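Local coordinates for protein ribonucleotide monophosphatase NagD (Escherichia coli, PDB 2C4N) that probably dephosphorylates a broad range of nucleotides and other phosphate compounds with the help of magnesium, as a member of the HAD-like hydrolase superfamily, at residues A[61-65]-A[66-70]; A[174-178]-A[179-183]; A[189-193]-A[194-198]; A[242-245]-A[246-249]. All blocks are in the same frame, centred on the assembly; numbering follows the deposited sequence.

Contact 1. Residues A[61-65]-A[66-70]; sequences VDVPD and SVFYT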
loop_
_atom_site.group_PDB
_atom_site.type_symbol
_atom_site.label_atom_id
_atom_site.label_comp_id
_atom_site.label_asym_id
_atom_site.label_seq_id
_atom_site.Cartn_x
_atom_site.Cartn_y
_atom_site.Cartn_z
ATOM N N VAL A 61 -0.441 -20.480 37.265
ATOM C CA VAL A 61 -0.215 -21.557 36.301
ATOM C C VAL A 61 1.257 -21.963 36.334
ATOM O O VAL A 61 2.141 -21.156 36.044
ATOM C CB VAL A 61 -0.569 -21.119 34.860
ATOM C CG1 VAL A 61 -0.418 -22.301 33.915
ATOM C CG2 VAL A 61 -1.990 -20.565 34.811
ATOM N N ASP A 62 1.517 -23.219 36.680
ATOM C CA ASP A 62 2.891 -23.701 36.767
ATOM C C ASP A 62 3.366 -24.545 35.589
ATOM O O ASP A 62 2.831 -25.620 35.328
ATOM C CB ASP A 62 3.089 -24.504 38.055
ATOM C CG ASP A 62 2.801 -23.695 39.300
ATOM O OD1 ASP A 62 3.086 -22.480 39.303
ATOM O OD2 ASP A 62 2.301 -24.278 40.285
ATOM N N VAL A 63 4.378 -24.045 34.885
ATOM C CA VAL A 63 4.964 -24.743 33.745
ATOM C C VAL A 63 6.467 -24.478 33.729
ATOM O O VAL A 63 6.941 -23.513 34.320
ATOM C CB VAL A 63 4.358 -24.267 32.398
ATOM C CG1 VAL A 63 2.891 -24.654 32.317
ATOM C CG2 VAL A 63 4.513 -22.761 32.259
ATOM N N PRO A 64 7.237 -25.349 33.064
ATOM C CA PRO A 64 8.695 -25.227 32.959
ATOM C C PRO A 64 9.109 -24.068 32.048
ATOM O O PRO A 64 8.359 -23.684 31.147
ATOM C CB PRO A 64 9.111 -26.574 32.369
ATOM C CG PRO A 64 7.974 -27.497 32.731
ATOM C CD PRO A 64 6.776 -26.634 32.517
ATOM N N ASP A 65 10.294 -23.513 32.292
ATOM C CA ASP A 65 10.844 -22.420 31.477
ATOM C C ASP A 65 10.986 -22.876 30.033
ATOM O O ASP A 65 10.798 -22.111 29.085
ATOM C CB ASP A 65 12.255 -22.055 31.948
ATOM C CG ASP A 65 12.269 -21.276 33.234
ATOM O OD1 ASP A 65 11.261 -21.309 33.969
ATOM O OD2 ASP A 65 13.309 -20.643 33.514
ATOM N N SER A 66 11.354 -24.143 29.895
ATOM C CA SER A 66 11.611 -24.769 28.608
ATOM C C SER A 66 10.486 -24.818 27.589
ATOM O O SER A 66 10.751 -24.964 26.397
ATOM C CB SER A 66 12.115 -26.193 28.826
ATOM O OG SER A 66 11.111 -27.008 29.408
ATOM N N VAL A 67 9.238 -24.717 28.032
ATOM C CA VAL A 67 8.140 -24.788 27.081
ATOM C C VAL A 67 7.916 -23.502 26.304
ATOM O O VAL A 67 7.327 -23.536 25.226
ATOM C CB VAL A 67 6.799 -25.200 27.753
ATOM C CG1 VAL A 67 6.944 -26.560 28.398
ATOM C CG2 VAL A 67 6.359 -24.151 28.771
ATOM N N PHE A 68 8.402 -22.373 26.817
ATOM C CA PHE A 68 8.199 -21.102 26.124
ATOM C C PHE A 68 9.054 -20.892 24.884
ATOM O O PHE A 68 10.220 -21.282 24.833
ATOM C CB PHE A 68 8.412 -19.923 27.083
ATOM C CG PHE A 68 7.420 -19.876 28.198
ATOM C CD1 PHE A 68 7.727 -20.408 29.450
ATOM C CD2 PHE A 68 6.143 -19.362 27.979
ATOM C CE1 PHE A 68 6.770 -20.433 30.465
ATOM C CE2 PHE A 68 5.185 -19.384 28.985
ATOM C CZ PHE A 68 5.499 -19.921 30.231
ATOM N N TYR A 69 8.454 -20.273 23.872
ATOM C CA TYR A 69 9.160 -19.973 22.634
ATOM C C TYR A 69 8.654 -18.615 22.166
ATOM O O TYR A 69 7.476 -18.460 21.848
ATOM C CB TYR A 69 8.876 -21.043 21.572
ATOM C CG TYR A 69 9.901 -21.083 20.464
ATOM C CD1 TYR A 69 11.260 -21.220 20.753
ATOM C CD2 TYR A 69 9.518 -20.990 19.125
ATOM C CE1 TYR A 69 12.218 -21.262 19.735
ATOM C CE2 TYR A 69 10.465 -21.032 18.099
ATOM C CZ TYR A 69 11.811 -21.167 18.410
ATOM O OH TYR A 69 12.752 -21.209 17.402
ATOM N N THR A 70 9.541 -17.627 22.150
ATOM C CA THR A 70 9.176 -16.279 21.737
ATOM C C THR A 70 9.780 -15.955 20.378
ATOM O O THR A 70 10.627 -16.691 19.873
ATOM C CB THR A 70 9.714 -15.237 22.726
ATOM O OG1 THR A 70 11.134 -15.140 22.572
ATOM C CG2 THR A 70 9.398 -15.646 24.162
HETATM O O HOH W 1 12.044 -21.260 26.787
#
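Val-63 opens this local turn by touching Val-67 and Phe-68, four and five residues on. Its CG2 methyl lies 3.6 Å from Phe-68 CZ, and the two side chains cross at about a right angle. Its CB meets Val-67 CG2 at 4.1 Å. Val-63 also packs on Leu-28 and Met-32 of helix 24-33.

Pro-64 comes next. Its ring atom CD packs obliquely against CG1 of Val-67, while its carbonyl accepts a weak bond from the backbone: Val-67 N to Pro-64 O is 3.4 Å. Val-67 CG2 sits between its own backbone N and carbonyl carbon. From there it reaches both Pro-64 O, at 3.1 Å, and one face of the Phe-68 ring, offset toward the rim.

Asp-65 acts through its carbonyl. Asp-65 O takes a weak bond from Phe-68 N at 3.3 Å and a water proton at 2.7 Å. The same water donates to Phe-68 O. Asp-65 O also lies at the ring edge, 3.5 Å from Phe-68 CD1.

The 3-10 turn delivers the chain to strand 68-70, an outermost strand of the parallel sheet in the HAD core. CG stands anti to the carbonyl carbon (chi1 -64°), which swings the Phe-68 ring back toward Val-63. The ring also meets Phe-56 edge-to-face. Replacing Phe-68 by alanine would probably open a gap beside Val-63 CG2 and leave Phe-56 without its aromatic partner.

The two direct backbone bonds are weak, so apolar packing and the bridging water probably contribute much to holding the turn.

Contact 2. Residues A[174-178]-A[179-183]; sequences VGKPS and PWIIR. With PO4 (phosphate ion), chain C; PO4 (phosphate ion), chain D.
This is a buried turn-to-helix contact: Val-174, Gly-175, Lys-176 and Ser-178, after strand 172-173, close on Trp-180 and Ile-181 at the start of helix 180-189. Val-174 and Trp-180 lie side by side and point the same way, with Val-174 CG1 3.7 Å from Trp-180 CZ3. Ile-181 points into the loop. Its CD1 packs on Gly-175 CA at 3.8 Å, and its CG2 reaches Lys-176 CG and Ser-178 O. Val-174 O is buried against Ile-181 CB at 3.3 Å and has no hydrogen-bond partner in the model.

Ser-178 OG, anti to its own N (chi1 172°), takes a weak capping bond from Trp-180 N at 3.4 Å. Its stronger partner is Gln-212 of the second subunit.

The loop carries the lysine of the third HAD sequence motif, followed by Pro-177 after a cis peptide bond. Lys-176 probably binds substrate. Its chain bends at chi3 (-72°) and brings NZ within bonding distance of two phosphate ions, probably from the crystallisation liquor. Lys-176 NZ is 2.9 Å from O4 of phosphate C and 2.9 Å from O2 of phosphate D. It also forms salt bridges with Asp-9 and Asp-206, and its backbone N is held by Asn-43 OD1. A methionine in place of Lys-176 would probably leave both phosphates and the two aspartates without their shared positive partner.

In the first turn of the helix, the Trp-180 ring meets Phe-78 edge-to-face and stacks with Phe-211 of the second subunit.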
loop_
_atom_site.group_PDB
_atom_site.type_symbol
_atom_site.label_atom_id
_atom_site.label_comp_id
_atom_site.label_asym_id
_atom_site.label_seq_id
_atom_site.Cartn_x
_atom_site.Cartn_y
_atom_site.Cartn_z
ATOM N N VAL A 174 10.028 -12.727 11.481
ATOM C CA VAL A 174 10.176 -14.103 11.939
ATOM C C VAL A 174 8.905 -14.666 12.570
ATOM O O VAL A 174 8.593 -15.843 12.399
ATOM C CB VAL A 174 11.340 -14.211 12.960
ATOM C CG1 VAL A 174 11.416 -15.626 13.533
ATOM C CG2 VAL A 174 12.660 -13.846 12.283
ATOM N N GLY A 175 8.170 -13.826 13.290
ATOM C CA GLY A 175 6.962 -14.290 13.960
ATOM C C GLY A 175 5.724 -14.481 13.099
ATOM O O GLY A 175 5.758 -14.264 11.886
ATOM N N LYS A 176 4.628 -14.897 13.735
ATOM C CA LYS A 176 3.355 -15.105 13.042
ATOM C C LYS A 176 2.997 -13.797 12.340
ATOM O O LYS A 176 3.317 -12.718 12.839
ATOM C CB LYS A 176 2.251 -15.446 14.051
ATOM C CG LYS A 176 2.482 -16.707 14.863
ATOM C CD LYS A 176 1.464 -16.813 15.996
ATOM C CE LYS A 176 1.745 -15.794 17.100
ATOM N NZ LYS A 176 0.594 -15.658 18.045
ATOM N N PRO A 177 2.287 -13.861 11.201
ATOM C CA PRO A 177 1.740 -15.016 10.481
ATOM C C PRO A 177 2.721 -15.838 9.642
ATOM O O PRO A 177 2.313 -16.758 8.935
ATOM C CB PRO A 177 0.645 -14.391 9.627
ATOM C CG PRO A 177 1.245 -13.073 9.256
ATOM C CD PRO A 177 1.845 -12.599 10.572
ATOM N N SER A 178 4.005 -15.516 9.721
ATOM C CA SER A 178 5.003 -16.258 8.966
ATOM C C SER A 178 4.990 -17.728 9.394
ATOM O O SER A 178 5.070 -18.044 10.580
ATOM C CB SER A 178 6.390 -15.661 9.202
ATOM O OG SER A 178 7.392 -16.477 8.627
ATOM N N PRO A 179 4.871 -18.646 8.427
ATOM C CA PRO A 179 4.850 -20.078 8.748
ATOM C C PRO A 179 6.177 -20.587 9.317
ATOM O O PRO A 179 6.215 -21.591 10.025
ATOM C CB PRO A 179 4.518 -20.725 7.402
ATOM C CG PRO A 179 3.743 -19.659 6.687
ATOM C CD PRO A 179 4.532 -18.421 7.013
ATOM N N TRP A 180 7.266 -19.890 9.020
ATOM C CA TRP A 180 8.571 -20.337 9.501
ATOM C C TRP A 180 8.661 -20.530 11.015
ATOM O O TRP A 180 9.253 -21.502 11.480
ATOM C CB TRP A 180 9.678 -19.377 9.065
ATOM C CG TRP A 180 11.029 -19.933 9.383
ATOM C CD1 TRP A 180 11.756 -20.804 8.624
ATOM C CD2 TRP A 180 11.768 -19.742 10.594
ATOM N NE1 TRP A 180 12.902 -21.172 9.290
ATOM C CE2 TRP A 180 12.933 -20.535 10.503
ATOM C CE3 TRP A 180 11.556 -18.981 11.751
ATOM C CZ2 TRP A 180 13.884 -20.592 11.528
ATOM C CZ3 TRP A 180 12.500 -19.037 12.770
ATOM C CH2 TRP A 180 13.651 -19.838 12.650
ATOM N N ILE A 181 8.083 -19.615 11.789
ATOM C CA ILE A 181 8.157 -19.758 13.238
ATOM C C ILE A 181 7.460 -21.030 13.717
ATOM O O ILE A 181 7.818 -21.583 14.752
ATOM C CB ILE A 181 7.579 -18.528 13.974
ATOM C CG1 ILE A 181 7.990 -18.584 15.451
ATOM C CG2 ILE A 181 6.064 -18.495 13.848
ATOM C CD1 ILE A 181 7.752 -17.304 16.207
ATOM N N ILE A 182 6.469 -21.495 12.962
ATOM C CA ILE A 182 5.768 -22.725 13.314
ATOM C C ILE A 182 6.737 -23.882 13.050
ATOM O O ILE A 182 6.803 -24.844 13.817
ATOM C CB ILE A 182 4.485 -22.909 12.461
ATOM C CG1 ILE A 182 3.528 -21.727 12.683
ATOM C CG2 ILE A 182 3.801 -24.218 12.818
ATOM C CD1 ILE A 182 3.149 -21.492 14.140
ATOM N N ARG A 183 7.491 -23.777 11.959
ATOM C CA ARG A 183 8.484 -24.790 11.614
ATOM C C ARG A 183 9.527 -24.849 12.723
ATOM O O ARG A 183 9.938 -25.931 13.149
ATOM C CB ARG A 183 9.164 -24.444 10.283
ATOM C CG ARG A 183 8.682 -25.287 9.111
ATOM C CD ARG A 183 8.941 -26.757 9.390
ATOM N NE ARG A 183 7.876 -27.611 8.873
ATOM C CZ ARG A 183 7.734 -28.893 9.187
ATOM N NH1 ARG A 183 8.589 -29.470 10.015
ATOM N NH2 ARG A 183 6.732 -29.592 8.678
HETATM P P PO4 C . -0.370 -11.836 17.461
HETATM O O1 PO4 C . 0.336 -11.723 18.761
HETATM O O2 PO4 C . -1.611 -11.026 17.500
HETATM O O3 PO4 C . 0.510 -11.338 16.376
HETATM O O4 PO4 C . -0.712 -13.256 17.203
HETATM P P PO4 D . 0.691 -13.528 21.452
HETATM O O1 PO4 D . 1.105 -14.489 22.504
HETATM O O2 PO4 D . 1.340 -13.884 20.168
HETATM O O3 PO4 D . -0.772 -13.570 21.292
HETATM O O4 PO4 D . 1.097 -12.157 21.854
#

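Contact 3. Residues A[189-193]-A[194-198]; sequences MQAHS and EETVI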
loop_
_atom_site.group_PDB
_atom_site.type_symbol
_atom_site.label_atom_id
_atom_site.label_comp_id
_atom_site.label_asym_id
_atom_site.label_seq_id
_atom_site.Cartn_x
_atom_site.Cartn_y
_atom_site.Cartn_z
ATOM N N MET A 189 10.282 -29.264 19.131
ATOM C CA MET A 189 9.644 -30.454 19.686
ATOM C C MET A 189 10.034 -31.707 18.907
ATOM O O MET A 189 9.620 -32.812 19.263
ATOM C CB MET A 189 8.117 -30.330 19.648
ATOM C CG MET A 189 7.534 -29.167 20.424
ATOM S SD MET A 189 5.726 -29.187 20.372
ATOM C CE MET A 189 5.411 -28.510 18.723
ATOM N N GLN A 190 10.813 -31.530 17.844
ATOM C CA GLN A 190 11.215 -32.652 17.001
ATOM C C GLN A 190 9.923 -33.321 16.540
ATOM O O GLN A 190 9.804 -34.548 16.529
ATOM C CB GLN A 190 12.065 -33.645 17.798
ATOM C CG GLN A 190 13.330 -33.045 18.390
ATOM C CD GLN A 190 14.047 -34.008 19.319
ATOM O OE1 GLN A 190 14.417 -35.115 18.922
ATOM N NE2 GLN A 190 14.245 -33.591 20.564
ATOM N N ALA A 191 8.956 -32.494 16.156
ATOM C CA ALA A 191 7.655 -32.985 15.728
ATOM C C ALA A 191 7.358 -32.712 14.265
ATOM O O ALA A 191 7.970 -31.837 13.643
ATOM C CB ALA A 191 6.573 -32.357 16.587
ATOM N N HIS A 192 6.413 -33.475 13.726
ATOM C CA HIS A 192 5.982 -33.319 12.342
ATOM C C HIS A 192 4.681 -32.530 12.333
ATOM O O HIS A 192 3.875 -32.629 13.259
ATOM C CB HIS A 192 5.755 -34.683 11.685
ATOM C CG HIS A 192 7.018 -35.426 11.387
ATOM N ND1 HIS A 192 7.293 -36.669 11.916
ATOM C CD2 HIS A 192 8.081 -35.103 10.614
ATOM C CE1 HIS A 192 8.470 -37.079 11.480
ATOM N NE2 HIS A 192 8.970 -36.147 10.689
ATOM N N SER A 193 4.471 -31.753 11.277
ATOM C CA SER A 193 3.269 -30.943 11.166
ATOM C C SER A 193 1.990 -31.776 11.185
ATOM O O SER A 193 0.988 -31.355 11.768
ATOM C CB SER A 193 3.323 -30.103 9.886
ATOM O OG SER A 193 3.387 -30.935 8.742
ATOM N N GLU A 194 2.028 -32.958 10.572
ATOM C CA GLU A 194 0.848 -33.823 10.499
ATOM C C GLU A 194 0.325 -34.329 11.842
ATOM O O GLU A 194 -0.807 -34.800 11.925
ATOM C CB GLU A 194 1.111 -35.035 9.591
ATOM C CG GLU A 194 2.010 -34.770 8.395
ATOM C CD GLU A 194 3.475 -34.816 8.762
ATOM O OE1 GLU A 194 3.926 -35.869 9.257
ATOM O OE2 GLU A 194 4.179 -33.807 8.563
ATOM N N GLU A 195 1.147 -34.259 12.887
ATOM C CA GLU A 195 0.716 -34.710 14.212
ATOM C C GLU A 195 0.756 -33.576 15.226
ATOM O O GLU A 195 0.888 -33.811 16.425
ATOM C CB GLU A 195 1.591 -35.862 14.722
ATOM C CG GLU A 195 1.312 -37.208 14.077
ATOM C CD GLU A 195 2.360 -37.592 13.060
ATOM O OE1 GLU A 195 3.534 -37.749 13.453
ATOM O OE2 GLU A 195 2.011 -37.736 11.871
ATOM N N THR A 196 0.638 -32.345 14.745
ATOM C CA THR A 196 0.680 -31.197 15.638
ATOM C C THR A 196 -0.504 -30.275 15.428
ATOM O O THR A 196 -0.957 -30.064 14.303
ATOM C CB THR A 196 1.978 -30.395 15.443
ATOM O OG1 THR A 196 3.102 -31.266 15.626
ATOM C CG2 THR A 196 2.064 -29.250 16.454
ATOM N N VAL A 197 -1.015 -29.745 16.530
ATOM C CA VAL A 197 -2.132 -28.821 16.481
ATOM C C VAL A 197 -1.647 -27.522 17.098
ATOM O O VAL A 197 -0.770 -27.525 17.962
ATOM C CB VAL A 197 -3.339 -29.342 17.314
ATOM C CG1 VAL A 197 -2.938 -29.490 18.780
ATOM C CG2 VAL A 197 -4.521 -28.387 17.188
ATOM N N ILE A 198 -2.181 -26.408 16.623
ATOM C CA ILE A 198 -1.831 -25.130 17.210
ATOM C C ILE A 198 -3.133 -24.541 17.716
ATOM O O ILE A 198 -4.160 -24.631 17.045
ATOM C CB ILE A 198 -1.175 -24.152 16.199
ATOM C CG1 ILE A 198 -0.978 -22.785 16.874
ATOM C CG2 ILE A 198 -2.033 -24.017 14.942
ATOM C CD1 ILE A 198 -0.079 -21.842 16.098
HETATM O O HOH W 2 5.421 -35.785 15.378
#
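Thr-196 and Glu-195 both bond to the carbonyl of His-192. Thr-196 OG1 donates to His-192 O at 2.8 Å, and Glu-195 N donates to it at 3.2 Å. The two donors come from opposite faces of the carbonyl plane. One residue on, Thr-196 N donates to Ser-193 O at 3.2 Å, again from above the plane.

Ser-193 OG gives its proton to Glu-194 OE2 at 3.0 Å. It meets the anti side of the carboxylate, 26° out of its plane. The Glu-194 chain folds back at chi2 (82°), which sets OE1 only 3.3 Å from His-192 CB. Imidazole and carboxylate planes are 40° apart. Glu-195 OE1 lies at the edge of the His-192 ring, near its plane, while OE2 is bonded to Met-1 N. Two carboxylates this near may favour a protonated imidazole.

These bonds form the tight turn that joins helix 180-189 to strand 196-200, an inner strand of the parallel sheet of the HAD core. A Schellman motif ends the helix just before it, with Gln-190 at positive phi. Thr-196 turns its two branches to two tasks: CG2, anti to the backbone N, meets Met-189 CE tip to tip at 4.1 Å, while OG1 makes the bond to His-192 O.

Water 2 accepts from His-192 N at 3.0 Å and gives a weak bond to Glu-195 OE1. Farther out is the second subunit. The His-192 ring stacks on His-192 of that subunit, and His-192 NE2 of each copy makes a weak hydrogen bond to Glu-194 OE1 of the other.

Contact 4. Residues A[242-245]-A[246-249]; sequences PSVA and EIDV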
loop_
_atom_site.group_PDB
_atom_site.type_symbol
_atom_site.label_atom_id
_atom_site.label_comp_id
_atom_site.label_asym_id
_atom_site.label_seq_id
_atom_site.Cartn_x
_atom_site.Cartn_y
_atom_site.Cartn_z
ATOM N N PRO A 242 -14.996 -21.722 22.871
ATOM C CA PRO A 242 -15.029 -20.436 23.568
ATOM C C PRO A 242 -13.665 -20.179 24.211
ATOM O O PRO A 242 -13.153 -19.063 24.172
ATOM C CB PRO A 242 -16.130 -20.634 24.607
ATOM C CG PRO A 242 -17.059 -21.594 23.928
ATOM C CD PRO A 242 -16.101 -22.590 23.318
ATOM N N SER A 243 -13.076 -21.226 24.786
ATOM C CA SER A 243 -11.770 -21.115 25.439
ATOM C C SER A 243 -11.128 -22.487 25.543
ATOM O O SER A 243 -11.734 -23.486 25.173
ATOM C CB SER A 243 -11.923 -20.524 26.844
ATOM O OG SER A 243 -12.516 -21.466 27.720
ATOM N N VAL A 244 -9.900 -22.538 26.052
ATOM C CA VAL A 244 -9.196 -23.807 26.200
ATOM C C VAL A 244 -9.910 -24.774 27.150
ATOM O O VAL A 244 -9.693 -25.984 27.096
ATOM C CB VAL A 244 -7.750 -23.592 26.708
ATOM C CG1 VAL A 244 -6.913 -22.921 25.622
ATOM C CG2 VAL A 244 -7.754 -22.742 27.977
ATOM N N ALA A 245 -10.770 -24.239 28.008
ATOM C CA ALA A 245 -11.491 -25.058 28.978
ATOM C C ALA A 245 -12.301 -26.200 28.369
ATOM O O ALA A 245 -12.442 -27.259 28.986
ATOM C CB ALA A 245 -12.397 -24.174 29.823
ATOM N N GLU A 246 -12.830 -25.998 27.166
ATOM C CA GLU A 246 -13.623 -27.039 26.520
ATOM C C GLU A 246 -12.868 -27.875 25.495
ATOM O O GLU A 246 -13.433 -28.802 24.919
ATOM C CB GLU A 246 -14.862 -26.432 25.852
ATOM C CG GLU A 246 -15.843 -25.780 26.812
ATOM C CD GLU A 246 -17.151 -25.425 26.140
ATOM O OE1 GLU A 246 -17.154 -25.266 24.899
ATOM O OE2 GLU A 246 -18.175 -25.298 26.849
ATOM N N ILE A 247 -11.601 -27.557 25.254
ATOM C CA ILE A 247 -10.829 -28.329 24.282
ATOM C C ILE A 247 -10.617 -29.742 24.827
ATOM O O ILE A 247 -10.044 -29.909 25.903
ATOM C CB ILE A 247 -9.430 -27.695 24.014
ATOM C CG1 ILE A 247 -9.586 -26.328 23.353
ATOM C CG2 ILE A 247 -8.600 -28.602 23.113
ATOM C CD1 ILE A 247 -8.256 -25.615 23.115
ATOM N N ASP A 248 -11.085 -30.752 24.096
ATOM C CA ASP A 248 -10.916 -32.139 24.523
ATOM C C ASP A 248 -10.666 -33.072 23.341
ATOM O O ASP A 248 -10.947 -34.270 23.415
ATOM C CB ASP A 248 -12.137 -32.616 25.320
ATOM C CG ASP A 248 -13.403 -32.663 24.484
ATOM O OD1 ASP A 248 -13.343 -32.352 23.272
ATOM O OD2 ASP A 248 -14.461 -33.016 25.044
ATOM N N VAL A 249 -10.146 -32.512 22.251
ATOM C CA VAL A 249 -9.830 -33.297 21.063
ATOM C C VAL A 249 -8.342 -33.631 21.088
ATOM O O VAL A 249 -7.809 -34.217 20.146
ATOM C CB VAL A 249 -10.161 -32.528 19.750
ATOM C CG1 VAL A 249 -11.656 -32.271 19.638
ATOM C CG2 VAL A 249 -9.394 -31.229 19.709
HETATM O O HOH W 3 -9.174 -28.273 28.348
#
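Val-244 O is gripped by Ile-247 N at 3.1 Å and approached by water 3 at 2.7 Å. The Ile-247 N-H comes from well above the carbonyl plane, 65° out of it. Water 3 also lies 3.1 Å from Ile-247 O. Other acceptors compete for its two protons, so it cannot donate to all of them at once.

The turn opens with an ST turn: Ser-243 OG accepts from Ala-245 N at 3.3 Å. OG stands between the backbone N and the carbonyl carbon (chi1 72°), which turns it toward that N-H. The carbonyl of the same serine takes a weak bond from Glu-246 N. A short 3-10 turn is built this way, just after strand 239-241, the last strand of the parallel HAD-type sheet.

The apolar side of the turn is made by Val-244 and Ile-247. Their side chains cross at a slant, and Val-244 CG1 meets Ile-247 CD1 at 3.9 Å. The same CD1 methyl also rests against Val-244 CA. Both residues touch Phe-27 of helix 24-33, and Ile-247 further packs on Tyr-241, Ile-218 and Val-220. The Val-244 side chain stays about 9 Å from that of Asp-9 and about 11 Å from the magnesium ion.

Pro-242 and Glu-246 form the outer, solvent-facing side. Both touch a crystal neighbour, so the glutamate may be posed partly by the lattice. The extended Glu-246 chain crosses the proline ring at about a right angle and places OE1 3.3 Å from Pro-242 CD.

Overall arrangement
All four are local turns, in series along the chain, and three of them flank strands of the central parallel sheet. Contact 2 reaches the active site directly: the Lys-176 side chain is about 5 Å from the magnesium ion held by Asp-9, Asp-11 and Asp-201. Contact 1 stands back, with the Phe-68 side chain about 12 Å from the ion. Contacts 2 and 3 sit at the two ends of helix 180-189. They touch where Ile-182 CD1 meets Ile-198 CD1 at 3.8 Å, and both face the second subunit. Contact 4 lies at the opposite edge strand from contact 1, their centres 20 Å apart.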